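Local atomic coordinates of peptidoglycan D,D-transpeptidase FtsI (Yersinia pestis, PDB entry 6SYN), a protein that probably catalyses the D,D-transpeptidase cross-linking of peptidoglycan, as a class B penicillin-binding protein of the periplasm. Residues A[26-37]-A[105-116]; A[180-190]-A[216-225]. One frame throughout, in Å; residues are numbered along the deposited sequence.

Contact 1 of 2, residues A[26-37]-A[105-116]; sequences PLAVSVPVNAVW and HLRQESRRYYPA
Ser30 OG is gripped by several groups at once: it donates to Ser110 OG at 2.9 Å, accepts a weak bond from Arg112 NH2 at 3.4 Å, and takes a further N-H from Arg16. This polar cluster sits on one face of an antiparallel strand pair, whose nine consecutive bridges run from Val29 with Tyr113 to Trp37 with His105; the axes of the short strand segments run at 146°, 34° from exactly antiparallel, consistent with a twisted ribbon. It belongs to the amino-terminal region assigned to the penicillin-binding protein dimerisation family. The backbone evidence is a continuous ladder of paired N-H...O bonds, among them Arg111 N to Val31 O at 2.7 Å. Ala28 CB lies over one face of the Arg112 guanidinium, while Glu138 and Gly17 hold the polar end of that arginine. Toward the far end, Trp37 CG stands between its own backbone N and carbonyl carbon (chi1 62°), and the six-membered ring of Trp37 and the His105 ring form an offset stack, centroids 4.0 Å apart. His105 CB adds a CH-pi contact to the five-membered ring. Over the opposite face comes Arg107, its CZ 4.8 Å from that ring's centroid in a cation-pi arrangement. The same guanidinium is tied along its own strand by a salt bridge, in which Arg107 NE reaches Glu109 OE1 at 2.9 Å from above the carboxylate plane.

Contact 2 of 2, residues A[180-190]-A[216-225]; sequences SVDERLQALVY and EVLAMANSPS. With ACT (acetate ion), chain C.
Helix 183-190 runs over strand 217-223 with axes 7.0 Å apart at closest approach and N-to-C directions differing by 35°, and just before the helix Asp182 N donates to Leu218 O at 2.9 Å. The main side-chain clasp is Gln186, whose amide grips both the backbone N and O of Met220. Gln186 OE1 accepts from Met220 N at 2.7 Å, in the amide carbonyl plane and on a lone pair. Gln186 NE2 gives back a bond to Met220 O, also 2.7 Å, but arrives 69° out of the plane of the Met220 carbonyl, not on a lone pair. A bend at chi2 (75°) turns the amide down onto the strand, and a second bond from NE2, to Val119 O, fixes it further. Beside this clasp the packing is apolar: the two Val189 methyls part, CG2 meeting Ala219 CB at 3.5 Å and CG1 meeting Ala221 CB. Tyr190 presents its ring edge to Asn222 O, with CE1 3.4 Å away, while its hydroxyl bonds to Gln118. At the helix start Asp182 is the N-cap, and its OD2 receives Arg184 NH2 at 2.8 Å through the syn lone pair; Arg184 in turn holds an acetate ion, probably from the crystallisation liquor. Such a helix lying along an outer strand of a five-stranded antiparallel sheet, here beside helix 492-505, is characteristic of the penicillin-binding transpeptidase fold.

Overall arrangement
The centre of contact 1 is about 28 Å from the centre of the chain and the contact is partly exposed, whereas that of contact 2 is about 8 Å from it and the contact is almost wholly buried. Their elements are distinct: the first joins two strands of the amino-terminal sheet, the second a helix and a strand of the transpeptidase region. Chemistry follows place, with a long backbone ladder flanked by charged and aromatic groups in contact 1, against small alanine and valine surfaces and one amide clasp in contact 2. The centres are about 24 Å apart, yet the contacts touch, Ala116 CB packing 3.3 Å from Glu183 OE1, which sets the loop after strand 104-113 against the start of helix 183-199.

Contact 1 of 2, residues A[26-37]-A[105-116]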
loop_
_atom_site.group_PDB
_atom_site.type_symbol
_atom_site.label_atom_id
_atom_site.label_comp_id
_atom_site.label_asym_id
_atom_site.label_seq_id
_atom_site.Cartn_x
_atom_site.Cartn_y
_atom_site.Cartn_z
ATOM N N PRO A 26 -9.199 1.983 19.246
ATOM C CA PRO A 26 -10.032 2.902 18.473
ATOM C C PRO A 26 -9.228 3.602 17.371
ATOM O O PRO A 26 -8.117 4.013 17.652
ATOM C CB PRO A 26 -10.526 3.916 19.517
ATOM C CG PRO A 26 -10.331 3.211 20.845
ATOM C CD PRO A 26 -9.072 2.395 20.652
ATOM N N LEU A 27 -9.802 3.704 16.167
ATOM C CA LEU A 27 -9.207 4.428 15.007
ATOM C C LEU A 27 -10.140 5.553 14.534
ATOM O O LEU A 27 -9.622 6.559 14.026
ATOM C CB LEU A 27 -8.938 3.445 13.862
ATOM C CG LEU A 27 -8.209 2.154 14.223
ATOM C CD1 LEU A 27 -7.883 1.373 12.964
ATOM C CD2 LEU A 27 -6.939 2.430 15.011
ATOM N N ALA A 28 -11.459 5.370 14.637
ATOM C CA ALA A 28 -12.476 6.389 14.291
ATOM C C ALA A 28 -13.511 6.451 15.416
ATOM O O ALA A 28 -14.200 5.438 15.641
ATOM C CB ALA A 28 -13.112 6.075 12.960
ATOM N N VAL A 29 -13.587 7.596 16.099
ATOM C CA VAL A 29 -14.455 7.814 17.293
ATOM C C VAL A 29 -15.236 9.119 17.103
ATOM O O VAL A 29 -14.635 10.118 16.673
ATOM C CB VAL A 29 -13.621 7.839 18.586
ATOM C CG1 VAL A 29 -14.493 7.983 19.821
ATOM C CG2 VAL A 29 -12.741 6.607 18.715
ATOM N N SER A 30 -16.535 9.091 17.406
ATOM C CA SER A 30 -17.443 10.266 17.413
ATOM C C SER A 30 -17.403 10.905 18.804
ATOM O O SER A 30 -17.845 10.242 19.757
ATOM C CB SER A 30 -18.844 9.868 17.018
ATOM O OG SER A 30 -19.045 10.059 15.625
ATOM N N VAL A 31 -16.861 12.124 18.918
ATOM C CA VAL A 31 -16.665 12.836 20.218
ATOM C C VAL A 31 -17.535 14.088 20.230
ATOM O O VAL A 31 -17.513 14.871 19.282
ATOM C CB VAL A 31 -15.180 13.169 20.475
ATOM C CG1 VAL A 31 -14.996 14.281 21.499
ATOM C CG2 VAL A 31 -14.408 11.933 20.905
ATOM N N PRO A 32 -18.317 14.314 21.310
ATOM C CA PRO A 32 -19.149 15.513 21.426
ATOM C C PRO A 32 -18.291 16.752 21.723
ATOM O O PRO A 32 -17.491 16.702 22.648
ATOM C CB PRO A 32 -20.092 15.173 22.589
ATOM C CG PRO A 32 -19.282 14.232 23.457
ATOM C CD PRO A 32 -18.435 13.437 22.485
ATOM N N VAL A 33 -18.464 17.815 20.930
ATOM C CA VAL A 33 -17.634 19.055 20.992
ATOM C C VAL A 33 -18.528 20.279 20.773
ATOM O O VAL A 33 -19.679 20.105 20.331
ATOM C CB VAL A 33 -16.499 19.020 19.949
ATOM C CG1 VAL A 33 -15.537 17.870 20.201
ATOM C CG2 VAL A 33 -17.035 18.965 18.526
ATOM N N ASN A 34 -18.000 21.462 21.095
ATOM C CA ASN A 34 -18.445 22.769 20.543
ATOM C C ASN A 34 -17.454 23.136 19.432
ATOM O O ASN A 34 -16.231 23.085 19.697
ATOM C CB ASN A 34 -18.529 23.862 21.613
ATOM C CG ASN A 34 -19.048 23.368 22.949
ATOM O OD1 ASN A 34 -18.556 23.785 23.998
ATOM N ND2 ASN A 34 -20.034 22.486 22.930
ATOM N N ALA A 35 -17.955 23.446 18.235
ATOM C CA ALA A 35 -17.154 23.758 17.028
ATOM C C ALA A 35 -17.450 25.191 16.577
ATOM O O ALA A 35 -18.558 25.687 16.855
ATOM C CB ALA A 35 -17.459 22.768 15.933
ATOM N N VAL A 36 -16.483 25.822 15.910
ATOM C CA VAL A 36 -16.599 27.210 15.382
ATOM C C VAL A 36 -16.567 27.135 13.857
ATOM O O VAL A 36 -15.575 26.625 13.300
ATOM C CB VAL A 36 -15.502 28.142 15.934
ATOM C CG1 VAL A 36 -15.591 29.537 15.329
ATOM C CG2 VAL A 36 -15.553 28.218 17.453
ATOM N N TRP A 37 -17.636 27.616 13.225
ATOM C CA TRP A 37 -17.757 27.700 11.751
ATOM C C TRP A 37 -18.152 29.124 11.369
ATOM O O TRP A 37 -18.706 29.838 12.219
ATOM C CB TRP A 37 -18.740 26.651 11.225
ATOM C CG TRP A 37 -20.149 26.783 11.711
ATOM C CD1 TRP A 37 -20.667 26.342 12.894
ATOM C CD2 TRP A 37 -21.251 27.348 10.981
ATOM N NE1 TRP A 37 -22.007 26.613 12.958
ATOM C CE2 TRP A 37 -22.395 27.225 11.796
ATOM C CE3 TRP A 37 -21.379 27.947 9.725
ATOM C CZ2 TRP A 37 -23.647 27.692 11.398
ATOM C CZ3 TRP A 37 -22.616 28.407 9.331
ATOM C CH2 TRP A 37 -23.733 28.283 10.158
ATOM N N HIS A 105 -20.328 31.454 14.145
ATOM C CA HIS A 105 -21.281 30.517 14.796
ATOM C C HIS A 105 -20.543 29.529 15.707
ATOM O O HIS A 105 -19.500 28.982 15.290
ATOM C CB HIS A 105 -22.098 29.755 13.743
ATOM C CG HIS A 105 -22.939 30.614 12.859
ATOM N ND1 HIS A 105 -24.275 30.857 13.116
ATOM C CD2 HIS A 105 -22.653 31.257 11.705
ATOM C CE1 HIS A 105 -24.772 31.629 12.170
ATOM N NE2 HIS A 105 -23.798 31.888 11.292
ATOM N N LEU A 106 -21.087 29.313 16.906
ATOM C CA LEU A 106 -20.818 28.127 17.759
ATOM C C LEU A 106 -21.970 27.133 17.568
ATOM O O LEU A 106 -23.122 27.593 17.465
ATOM C CB LEU A 106 -20.703 28.572 19.222
ATOM C CG LEU A 106 -19.317 29.025 19.684
ATOM C CD1 LEU A 106 -18.386 27.836 19.876
ATOM C CD2 LEU A 106 -18.707 30.031 18.719
ATOM N N ARG A 107 -21.672 25.833 17.480
ATOM C CA ARG A 107 -22.681 24.745 17.605
ATOM C C ARG A 107 -22.023 23.503 18.221
ATOM O O ARG A 107 -20.839 23.237 17.923
ATOM C CB ARG A 107 -23.364 24.437 16.266
ATOM C CG ARG A 107 -22.498 23.756 15.213
ATOM C CD ARG A 107 -23.330 22.985 14.197
ATOM N NE ARG A 107 -22.510 22.148 13.323
ATOM C CZ ARG A 107 -22.490 22.195 11.992
ATOM N NH1 ARG A 107 -23.262 23.042 11.329
ATOM N NH2 ARG A 107 -21.691 21.384 11.314
ATOM N N GLN A 108 -22.770 22.799 19.078
ATOM C CA GLN A 108 -22.415 21.457 19.608
ATOM C C GLN A 108 -22.643 20.438 18.487
ATOM O O GLN A 108 -23.717 20.492 17.853
ATOM C CB GLN A 108 -23.244 21.137 20.852
ATOM C CG GLN A 108 -23.026 22.147 21.971
ATOM C CD GLN A 108 -23.786 21.837 23.237
ATOM O OE1 GLN A 108 -23.980 20.681 23.606
ATOM N NE2 GLN A 108 -24.207 22.886 23.927
ATOM N N GLU A 109 -21.649 19.589 18.218
ATOM C CA GLU A 109 -21.738 18.498 17.209
ATOM C C GLU A 109 -20.877 17.326 17.678
ATOM O O GLU A 109 -20.251 17.435 18.755
ATOM C CB GLU A 109 -21.310 18.982 15.820
ATOM C CG GLU A 109 -19.886 19.516 15.761
ATOM C CD GLU A 109 -19.430 19.966 14.384
ATOM O OE1 GLU A 109 -19.863 21.047 13.937
ATOM O OE2 GLU A 109 -18.647 19.227 13.757
ATOM N N SER A 110 -20.874 16.247 16.899
ATOM C CA SER A 110 -19.983 15.075 17.072
ATOM C C SER A 110 -18.820 15.231 16.089
ATOM O O SER A 110 -19.085 15.414 14.887
ATOM C CB SER A 110 -20.741 13.782 16.886
ATOM O OG SER A 110 -19.877 12.726 16.498
ATOM N N ARG A 111 -17.590 15.245 16.599
ATOM C CA ARG A 111 -16.368 15.339 15.767
ATOM C C ARG A 111 -15.907 13.916 15.461
ATOM O O ARG A 111 -15.644 13.165 16.417
ATOM C CB ARG A 111 -15.279 16.132 16.487
ATOM C CG ARG A 111 -14.010 16.299 15.666
ATOM C CD ARG A 111 -12.937 17.061 16.411
ATOM N NE ARG A 111 -11.710 17.109 15.634
ATOM C CZ ARG A 111 -10.597 17.736 16.000
ATOM N NH1 ARG A 111 -10.533 18.384 17.151
ATOM N NH2 ARG A 111 -9.543 17.719 15.206
ATOM N N ARG A 112 -15.853 13.549 14.185
ATOM C CA ARG A 112 -15.226 12.279 13.756
ATOM C C ARG A 112 -13.719 12.437 13.980
ATOM O O ARG A 112 -13.074 13.130 13.170
ATOM C CB ARG A 112 -15.618 11.954 12.309
ATOM C CG ARG A 112 -15.573 10.473 11.964
ATOM C CD ARG A 112 -16.116 9.580 13.062
ATOM N NE ARG A 112 -16.224 8.210 12.603
ATOM C CZ ARG A 112 -16.731 7.205 13.308
ATOM N NH1 ARG A 112 -16.763 5.994 12.775
ATOM N NH2 ARG A 112 -17.207 7.403 14.526
ATOM N N TYR A 113 -13.203 11.871 15.076
ATOM C CA TYR A 113 -11.795 12.033 15.527
ATOM C C TYR A 113 -11.008 10.747 15.251
ATOM O O TYR A 113 -11.516 9.641 15.524
ATOM C CB TYR A 113 -11.734 12.445 17.002
ATOM C CG TYR A 113 -10.332 12.488 17.552
ATOM C CD1 TYR A 113 -9.458 13.508 17.207
ATOM C CD2 TYR A 113 -9.859 11.481 18.377
ATOM C CE1 TYR A 113 -8.156 13.532 17.682
ATOM C CE2 TYR A 113 -8.560 11.487 18.856
ATOM C CZ TYR A 113 -7.705 12.516 18.508
ATOM O OH TYR A 113 -6.427 12.526 18.986
ATOM N N TYR A 114 -9.793 10.904 14.718
ATOM C CA TYR A 114 -8.892 9.799 14.295
ATOM C C TYR A 114 -7.667 9.769 15.206
ATOM O O TYR A 114 -6.707 10.495 14.962
ATOM C CB TYR A 114 -8.532 9.956 12.816
ATOM C CG TYR A 114 -9.737 10.082 11.922
ATOM C CD1 TYR A 114 -10.467 8.963 11.545
ATOM C CD2 TYR A 114 -10.179 11.325 11.488
ATOM C CE1 TYR A 114 -11.590 9.074 10.738
ATOM C CE2 TYR A 114 -11.301 11.453 10.683
ATOM C CZ TYR A 114 -12.008 10.322 10.309
ATOM O OH TYR A 114 -13.120 10.429 9.528
ATOM N N PRO A 115 -7.663 8.930 16.274
ATOM C CA PRO A 115 -6.543 8.871 17.218
ATOM C C PRO A 115 -5.230 8.306 16.650
ATOM O O PRO A 115 -4.220 8.527 17.279
ATOM C CB PRO A 115 -7.055 7.952 18.343
ATOM C CG PRO A 115 -8.553 7.948 18.166
ATOM C CD PRO A 115 -8.741 8.012 16.667
ATOM N N ALA A 116 -5.266 7.591 15.519
ATOM C CA ALA A 116 -4.065 7.048 14.836
ATOM C C ALA A 116 -3.547 8.051 13.795
ATOM O O ALA A 116 -2.408 7.868 13.322
ATOM C CB ALA A 116 -4.374 5.702 14.226
HETATM O O HOH W 1 -7.090 6.969 13.316
#

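Contact 2 of 2, residues A[180-190]-A[216-225]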
loop_
_atom_site.group_PDB
_atom_site.type_symbol
_atom_site.label_atom_id
_atom_site.label_comp_id
_atom_site.label_asym_id
_atom_site.label_seq_id
_atom_site.Cartn_x
_atom_site.Cartn_y
_atom_site.Cartn_z
ATOM N N SER A 180 -9.450 -5.725 10.194
ATOM C CA SER A 180 -8.436 -6.811 10.198
ATOM C C SER A 180 -7.047 -6.243 10.537
ATOM O O SER A 180 -6.168 -7.029 10.914
ATOM C CB SER A 180 -8.420 -7.503 8.867
ATOM O OG SER A 180 -7.845 -6.657 7.886
ATOM N N VAL A 181 -6.866 -4.924 10.403
ATOM C CA VAL A 181 -5.567 -4.204 10.565
ATOM C C VAL A 181 -5.158 -4.190 12.047
ATOM O O VAL A 181 -6.051 -4.276 12.911
ATOM C CB VAL A 181 -5.687 -2.784 9.977
ATOM C CG1 VAL A 181 -4.538 -1.870 10.374
ATOM C CG2 VAL A 181 -5.829 -2.834 8.466
ATOM N N ASP A 182 -3.854 -4.099 12.327
ATOM C CA ASP A 182 -3.291 -3.961 13.701
ATOM C C ASP A 182 -2.602 -2.591 13.773
ATOM O O ASP A 182 -1.770 -2.316 12.884
ATOM C CB ASP A 182 -2.372 -5.143 14.037
ATOM C CG ASP A 182 -1.840 -5.158 15.464
ATOM O OD1 ASP A 182 -1.676 -4.068 16.043
ATOM O OD2 ASP A 182 -1.593 -6.265 15.992
ATOM N N GLU A 183 -2.962 -1.758 14.760
ATOM C CA GLU A 183 -2.493 -0.346 14.878
ATOM C C GLU A 183 -0.975 -0.329 15.109
ATOM O O GLU A 183 -0.306 0.514 14.480
ATOM C CB GLU A 183 -3.255 0.414 15.973
ATOM C CG GLU A 183 -2.471 1.556 16.618
ATOM C CD GLU A 183 -2.096 2.700 15.688
ATOM O OE1 GLU A 183 -2.736 2.812 14.630
ATOM O OE2 GLU A 183 -1.165 3.472 16.013
ATOM N N ARG A 184 -0.464 -1.209 15.980
ATOM C CA ARG A 184 0.988 -1.352 16.278
ATOM C C ARG A 184 1.754 -1.627 14.979
ATOM O O ARG A 184 2.850 -1.051 14.807
ATOM C CB ARG A 184 1.261 -2.509 17.245
ATOM C CG ARG A 184 0.756 -2.312 18.668
ATOM C CD ARG A 184 0.884 -3.590 19.484
ATOM N NE ARG A 184 0.212 -4.700 18.814
ATOM C CZ ARG A 184 0.449 -6.000 19.007
ATOM N NH1 ARG A 184 1.365 -6.409 19.870
ATOM N NH2 ARG A 184 -0.236 -6.892 18.311
ATOM N N LEU A 185 1.218 -2.506 14.126
ATOM C CA LEU A 185 1.891 -2.979 12.886
ATOM C C LEU A 185 1.721 -1.927 11.783
ATOM O O LEU A 185 2.670 -1.746 11.003
ATOM C CB LEU A 185 1.322 -4.341 12.465
ATOM C CG LEU A 185 1.451 -5.488 13.471
ATOM C CD1 LEU A 185 1.110 -6.815 12.811
ATOM C CD2 LEU A 185 2.842 -5.569 14.086
ATOM N N GLN A 186 0.572 -1.245 11.725
ATOM C CA GLN A 186 0.353 -0.100 10.798
ATOM C C GLN A 186 1.337 1.023 11.155
ATOM O O GLN A 186 1.932 1.615 10.224
ATOM C CB GLN A 186 -1.099 0.382 10.844
ATOM C CG GLN A 186 -1.406 1.483 9.831
ATOM C CD GLN A 186 -1.531 0.979 8.414
ATOM O OE1 GLN A 186 -1.432 -0.215 8.144
ATOM N NE2 GLN A 186 -1.755 1.897 7.487
ATOM N N ALA A 187 1.508 1.292 12.453
ATOM C CA ALA A 187 2.438 2.308 12.999
ATOM C C ALA A 187 3.867 1.964 12.566
ATOM O O ALA A 187 4.556 2.869 12.052
ATOM C CB ALA A 187 2.312 2.385 14.499
ATOM N N LEU A 188 4.277 0.702 12.741
ATOM C CA LEU A 188 5.624 0.211 12.347
ATOM C C LEU A 188 5.777 0.294 10.828
ATOM O O LEU A 188 6.787 0.843 10.358
ATOM C CB LEU A 188 5.829 -1.234 12.803
ATOM C CG LEU A 188 7.069 -1.897 12.209
ATOM C CD1 LEU A 188 8.326 -1.153 12.639
ATOM C CD2 LEU A 188 7.149 -3.364 12.590
ATOM N N VAL A 189 4.831 -0.278 10.090
ATOM C CA VAL A 189 4.852 -0.280 8.600
ATOM C C VAL A 189 4.963 1.171 8.116
ATOM O O VAL A 189 5.965 1.490 7.457
ATOM C CB VAL A 189 3.624 -1.001 8.012
ATOM C CG1 VAL A 189 3.444 -0.693 6.534
ATOM C CG2 VAL A 189 3.708 -2.503 8.229
ATOM N N TYR A 190 3.986 2.021 8.440
ATOM C CA TYR A 190 3.897 3.403 7.904
ATOM C C TYR A 190 5.170 4.187 8.250
ATOM O O TYR A 190 5.652 4.941 7.387
ATOM C CB TYR A 190 2.666 4.145 8.425
ATOM C CG TYR A 190 2.699 5.618 8.106
ATOM C CD1 TYR A 190 2.292 6.093 6.869
ATOM C CD2 TYR A 190 3.205 6.529 9.019
ATOM C CE1 TYR A 190 2.355 7.442 6.563
ATOM C CE2 TYR A 190 3.272 7.880 8.730
ATOM C CZ TYR A 190 2.843 8.339 7.498
ATOM O OH TYR A 190 2.908 9.671 7.219
ATOM N N GLU A 216 -6.123 -11.891 5.846
ATOM C CA GLU A 216 -6.401 -10.596 6.506
ATOM C C GLU A 216 -5.294 -9.599 6.134
ATOM O O GLU A 216 -4.112 -10.017 6.072
ATOM C CB GLU A 216 -6.472 -10.795 8.016
ATOM C CG GLU A 216 -7.718 -11.516 8.478
ATOM C CD GLU A 216 -7.677 -11.829 9.960
ATOM O OE1 GLU A 216 -6.829 -12.651 10.363
ATOM O OE2 GLU A 216 -8.456 -11.221 10.711
ATOM N N VAL A 217 -5.668 -8.339 5.877
ATOM C CA VAL A 217 -4.716 -7.208 5.685
ATOM C C VAL A 217 -4.395 -6.649 7.071
ATOM O O VAL A 217 -5.283 -6.002 7.657
ATOM C CB VAL A 217 -5.279 -6.111 4.763
ATOM C CG1 VAL A 217 -4.282 -4.973 4.597
ATOM C CG2 VAL A 217 -5.705 -6.656 3.404
ATOM N N LEU A 218 -3.182 -6.919 7.563
ATOM C CA LEU A 218 -2.687 -6.524 8.906
ATOM C C LEU A 218 -2.167 -5.085 8.868
ATOM O O LEU A 218 -2.236 -4.408 9.913
ATOM C CB LEU A 218 -1.585 -7.501 9.333
ATOM C CG LEU A 218 -2.060 -8.931 9.586
ATOM C CD1 LEU A 218 -0.890 -9.886 9.758
ATOM C CD2 LEU A 218 -2.985 -8.987 10.795
ATOM N N ALA A 219 -1.637 -4.647 7.724
ATOM C CA ALA A 219 -1.104 -3.280 7.536
ATOM C C ALA A 219 -1.220 -2.875 6.065
ATOM O O ALA A 219 -0.972 -3.727 5.197
ATOM C CB ALA A 219 0.320 -3.221 8.024
ATOM N N MET A 220 -1.577 -1.612 5.814
ATOM C CA MET A 220 -1.694 -1.011 4.461
ATOM C C MET A 220 -1.427 0.497 4.568
ATOM O O MET A 220 -2.357 1.244 4.943
ATOM C CB MET A 220 -3.093 -1.260 3.889
ATOM C CG MET A 220 -3.243 -0.870 2.434
ATOM S SD MET A 220 -4.977 -0.919 1.924
ATOM C CE MET A 220 -5.040 -2.511 1.108
ATOM N N ALA A 221 -0.200 0.924 4.255
ATOM C CA ALA A 221 0.275 2.314 4.433
ATOM C C ALA A 221 0.773 2.886 3.104
ATOM O O ALA A 221 1.192 2.112 2.226
ATOM C CB ALA A 221 1.352 2.357 5.484
ATOM N N ASN A 222 0.702 4.212 2.979
ATOM C CA ASN A 222 1.170 4.993 1.806
ATOM C C ASN A 222 1.892 6.241 2.311
ATOM O O ASN A 222 1.465 6.813 3.332
ATOM C CB ASN A 222 0.022 5.407 0.886
ATOM C CG ASN A 222 -0.921 4.267 0.564
ATOM O OD1 ASN A 222 -0.611 3.419 -0.273
ATOM N ND2 ASN A 222 -2.072 4.240 1.222
ATOM N N SER A 223 2.959 6.627 1.624
ATOM C CA SER A 223 3.628 7.940 1.774
ATOM C C SER A 223 3.720 8.569 0.389
ATOM O O SER A 223 4.174 7.907 -0.540
ATOM C CB SER A 223 4.975 7.788 2.416
ATOM O OG SER A 223 5.595 9.052 2.594
ATOM N N PRO A 224 3.295 9.840 0.194
ATOM C CA PRO A 224 2.823 10.706 1.281
ATOM C C PRO A 224 1.409 10.410 1.804
ATOM O O PRO A 224 0.610 9.829 1.085
ATOM C CB PRO A 224 2.818 12.089 0.621
ATOM C CG PRO A 224 2.488 11.786 -0.821
ATOM C CD PRO A 224 3.262 10.517 -1.112
ATOM N N SER A 225 1.140 10.818 3.044
ATOM C CA SER A 225 -0.192 10.702 3.683
ATOM C C SER A 225 -0.780 12.104 3.842
ATOM O O SER A 225 -0.367 13.001 3.079
ATOM C CB SER A 225 -0.119 9.966 4.991
ATOM O OG SER A 225 -1.396 9.442 5.341
HETATM C C ACT C . 0.532 -9.916 20.622
HETATM O O ACT C . 1.338 -9.692 19.696
HETATM O OXT ACT C . -0.501 -10.604 20.487
HETATM C CH3 ACT C . 0.823 -9.308 22.007
#